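Local coordinates for protein glycosyltransferase (Streptomyces halstedii, PDB 3WAD) that belongs to the glycosyltransferases of the GT-B fold, enzymes built from two facing Rossmann-like domains, its two halves being of erythromycin biosynthesis protein CIII-like families, at residues B[210-215]-B[350-355]. Residues are numbered along the deposited sequence; the frame is centred on the assembly and turned at random.
Sequences PPWMSF and AERFAE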
ATOM      1  N   PRO B 210     -11.111  19.190  -5.024  1.00 26.27           N
ATOM      2  CA  PRO B 210     -10.514  20.545  -4.882  1.00 27.89           C
ATOM      3  C   PRO B 210     -11.507  21.603  -4.457  1.00 28.37           C
ATOM      4  O   PRO B 210     -12.688  21.545  -4.838  1.00 27.95           O
ATOM      5  CB  PRO B 210      -9.972  20.856  -6.259  1.00 28.64           C
ATOM      6  CG  PRO B 210      -9.890  19.499  -7.013  1.00 28.05           C
ATOM      7  CD  PRO B 210     -10.936  18.634  -6.386  1.00 25.72           C
ATOM      8  N   PRO B 211     -11.048  22.535  -3.571  1.00 28.57           N
ATOM      9  CA  PRO B 211     -11.919  23.547  -2.974  1.00 27.78           C
ATOM     10  C   PRO B 211     -12.651  24.311  -4.056  1.00 25.60           C
ATOM     11  O   PRO B 211     -13.805  24.609  -3.894  1.00 25.88           O
ATOM     12  CB  PRO B 211     -10.924  24.494  -2.253  1.00 28.60           C
ATOM     13  CG  PRO B 211      -9.861  23.528  -1.697  1.00 28.70           C
ATOM     14  CD  PRO B 211      -9.702  22.555  -2.966  1.00 29.64           C
ATOM     15  N   TRP B 212     -12.022  24.568  -5.171  1.00 26.97           N
ATOM     16  CA  TRP B 212     -12.706  25.417  -6.230  1.00 29.38           C
ATOM     17  C   TRP B 212     -13.982  24.794  -6.806  1.00 30.39           C
ATOM     18  O   TRP B 212     -14.745  25.492  -7.387  1.00 29.68           O
ATOM     19  CB  TRP B 212     -11.767  25.801  -7.365  1.00 29.53           C
ATOM     20  CG  TRP B 212     -11.278  24.648  -8.227  1.00 30.31           C
ATOM     21  CD1 TRP B 212     -10.091  23.974  -8.079  1.00 34.14           C
ATOM     22  CD2 TRP B 212     -11.906  24.103  -9.377  1.00 32.40           C
ATOM     23  NE1 TRP B 212      -9.966  23.019  -9.056  1.00 35.33           N
ATOM     24  CE2 TRP B 212     -11.063  23.064  -9.863  1.00 33.56           C
ATOM     25  CE3 TRP B 212     -13.139  24.357 -10.046  1.00 33.82           C
ATOM     26  CZ2 TRP B 212     -11.397  22.266 -10.991  1.00 33.06           C
ATOM     27  CZ3 TRP B 212     -13.465  23.574 -11.153  1.00 33.06           C
ATOM     28  CH2 TRP B 212     -12.571  22.554 -11.635  1.00 33.22           C
ATOM     29  N   MET B 213     -14.194  23.490  -6.663  1.00 30.90           N
ATOM     30  CA  MET B 213     -15.389  22.891  -7.223  1.00 31.58           C
ATOM     31  C   MET B 213     -16.308  22.384  -6.119  1.00 32.07           C
ATOM     32  O   MET B 213     -17.354  21.831  -6.412  1.00 31.82           O
ATOM     33  CB  MET B 213     -15.081  21.747  -8.230  1.00 31.05           C
ATOM     34  CG  MET B 213     -14.220  20.625  -7.629  1.00 32.42           C
ATOM     35  SD  MET B 213     -14.215  19.052  -8.601  1.00 32.38           S
ATOM     36  CE  MET B 213     -15.639  18.369  -7.907  1.00 32.43           C
ATOM     37  N   SER B 214     -15.931  22.566  -4.851  1.00 33.79           N
ATOM     38  CA  SER B 214     -16.754  22.048  -3.756  1.00 34.26           C
ATOM     39  C   SER B 214     -17.954  22.944  -3.431  1.00 34.09           C
ATOM     40  O   SER B 214     -17.927  24.135  -3.766  1.00 33.49           O
ATOM     41  CB  SER B 214     -15.933  21.857  -2.514  1.00 34.58           C
ATOM     42  OG  SER B 214     -14.913  20.875  -2.767  1.00 40.34           O
ATOM     43  N   PHE B 215     -18.990  22.374  -2.797  1.00 32.57           N
ATOM     44  CA  PHE B 215     -20.081  23.189  -2.247  1.00 33.78           C
ATOM     45  C   PHE B 215     -19.588  24.064  -1.085  1.00 34.82           C
ATOM     46  O   PHE B 215     -18.671  23.647  -0.387  1.00 33.75           O
ATOM     47  CB  PHE B 215     -21.221  22.317  -1.736  1.00 32.59           C
ATOM     48  CG  PHE B 215     -21.770  21.402  -2.759  1.00 32.69           C
ATOM     49  CD1 PHE B 215     -22.048  21.870  -4.050  1.00 30.79           C
ATOM     50  CD2 PHE B 215     -22.029  20.049  -2.427  1.00 29.54           C
ATOM     51  CE1 PHE B 215     -22.580  20.993  -5.014  1.00 32.97           C
ATOM     52  CE2 PHE B 215     -22.569  19.145  -3.358  1.00 31.11           C
ATOM     53  CZ  PHE B 215     -22.865  19.601  -4.677  1.00 32.18           C
ATOM     54  N   ALA B 350     -19.224  18.121 -13.612  1.00 24.33           N
ATOM     55  CA  ALA B 350     -18.969  18.281 -15.052  1.00 26.07           C
ATOM     56  C   ALA B 350     -19.076  19.770 -15.482  1.00 27.58           C
ATOM     57  O   ALA B 350     -18.216  20.286 -16.198  1.00 26.88           O
ATOM     58  CB  ALA B 350     -19.874  17.408 -15.906  1.00 24.88           C
ATOM     59  N   GLU B 351     -20.087  20.460 -14.962  1.00 29.96           N
ATOM     60  CA  GLU B 351     -20.304  21.869 -15.340  1.00 32.30           C
ATOM     61  C   GLU B 351     -19.217  22.741 -14.803  1.00 32.03           C
ATOM     62  O   GLU B 351     -18.791  23.653 -15.497  1.00 32.46           O
ATOM     63  CB  GLU B 351     -21.630  22.321 -14.802  1.00 32.03           C
ATOM     64  CG  GLU B 351     -22.347  23.330 -15.610  1.00 41.44           C
ATOM     65  CD  GLU B 351     -23.818  23.171 -15.245  1.00 52.81           C
ATOM     66  OE1 GLU B 351     -24.138  22.000 -14.862  1.00 54.61           O
ATOM     67  OE2 GLU B 351     -24.612  24.161 -15.272  1.00 56.00           O
ATOM     68  N   ARG B 352     -18.726  22.443 -13.582  1.00 31.19           N
ATOM     69  CA  ARG B 352     -17.576  23.173 -13.018  1.00 31.87           C
ATOM     70  C   ARG B 352     -16.328  23.107 -13.925  1.00 31.75           C
ATOM     71  O   ARG B 352     -15.706  24.108 -14.190  1.00 32.04           O
ATOM     72  CB  ARG B 352     -17.299  22.704 -11.578  1.00 32.61           C
ATOM     73  CG  ARG B 352     -17.805  23.693 -10.478  1.00 37.81           C
ATOM     74  CD  ARG B 352     -19.283  23.648 -10.265  1.00 45.42           C
ATOM     75  NE  ARG B 352     -20.038  24.529 -11.180  1.00 47.98           N
ATOM     76  CZ  ARG B 352     -21.317  24.345 -11.501  1.00 47.54           C
ATOM     77  NH1 ARG B 352     -21.995  23.344 -10.980  1.00 48.51           N
ATOM     78  NH2 ARG B 352     -21.928  25.172 -12.332  1.00 48.68           N
ATOM     79  N   PHE B 353     -15.991  21.923 -14.431  1.00 31.61           N
ATOM     80  CA  PHE B 353     -14.871  21.770 -15.343  1.00 31.42           C
ATOM     81  C   PHE B 353     -15.138  22.522 -16.660  1.00 31.96           C
ATOM     82  O   PHE B 353     -14.225  23.148 -17.207  1.00 29.85           O
ATOM     83  CB  PHE B 353     -14.668  20.305 -15.704  1.00 30.73           C
ATOM     84  CG  PHE B 353     -13.916  19.483 -14.668  1.00 28.98           C
ATOM     85  CD1 PHE B 353     -14.553  18.407 -14.038  1.00 29.65           C
ATOM     86  CD2 PHE B 353     -12.571  19.734 -14.396  1.00 30.23           C
ATOM     87  CE1 PHE B 353     -13.882  17.631 -13.092  1.00 30.37           C
ATOM     88  CE2 PHE B 353     -11.843  18.947 -13.429  1.00 31.95           C
ATOM     89  CZ  PHE B 353     -12.497  17.901 -12.796  1.00 30.58           C
ATOM     90  N   ALA B 354     -16.381  22.431 -17.144  1.00 31.88           N
ATOM     91  CA  ALA B 354     -16.752  23.066 -18.426  1.00 34.02           C
ATOM     92  C   ALA B 354     -16.548  24.589 -18.307  1.00 34.67           C
ATOM     93  O   ALA B 354     -15.945  25.187 -19.202  1.00 34.40           O
ATOM     94  CB  ALA B 354     -18.175  22.700 -18.859  1.00 31.89           C
ATOM     95  N   GLU B 355     -16.914  25.166 -17.147  1.00 35.71           N
ATOM     96  CA  GLU B 355     -16.792  26.609 -16.925  1.00 37.20           C
ATOM     97  C   GLU B 355     -15.364  27.110 -16.886  1.00 37.95           C
ATOM     98  O   GLU B 355     -15.134  28.267 -17.089  1.00 37.30           O
ATOM     99  CB  GLU B 355     -17.468  27.054 -15.632  1.00 37.59           C
ATOM    100  CG  GLU B 355     -18.936  26.903 -15.626  1.00 38.75           C
ATOM    101  CD  GLU B 355     -19.462  27.105 -14.233  1.00 42.54           C
ATOM    102  OE1 GLU B 355     -18.642  27.146 -13.282  1.00 45.74           O
ATOM    103  OE2 GLU B 355     -20.682  27.246 -14.101  1.00 45.54           O
TER
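Trp212 and Phe353 meet as an offset edge-to-face pair, and they illustrate how the two Rossmann-like halves of a GT-B glycosyltransferase can be joined by a short loop packing on a helix. Residues 210-215 leave the parallel sheet of the N-terminal half as a loop with a 3-10 turn at 211-213, whereas 350-355 belongs to helix 346-355 of the C-terminal half. The edge of the indole six-membered ring is directed toward the phenyl face, with the planes 81° apart. The closest atom, CH2 of Trp212, approaches obliquely on the CD2/CE2 side of the phenyl ring, 3.9 Å from CD2 of Phe353. With chi1 at 66°, Trp212 CG sits between its own backbone N and carbonyl carbon, and the indole reaches across to the helix. Another corner of the same rim, CZ3 of Trp212, comes within 3.8 Å of the carbonyl O of Arg352, so carbon edge meets polar backbone as well as ring.

CB of Met213 covers one face of the Trp212 ring near its rim, 3.7 Å from the plane, and the Met213 side chain, extended at chi2, brings SD to 5.2 Å from the Phe353 ring centroid, an oblique Met-aromatic contact. Arg326 and Ile330 of helix 323-332 also touch Phe353, which is buried, as is Met213.

Arg352 contributes its aliphatic root rather than its charge: CG packs 4.0 Å from Met213 CB, after which bends at chi2 (76°) and chi3 carry the guanidinium away from the loop. There it forms a cation-pi contact with Tyr348, and a salt bridge to Glu355 of the same helical turn probably steadies it. In this bridge Arg352 NH2 lies 3.0 Å from Glu355 OE2, which it approaches from above the carboxylate plane.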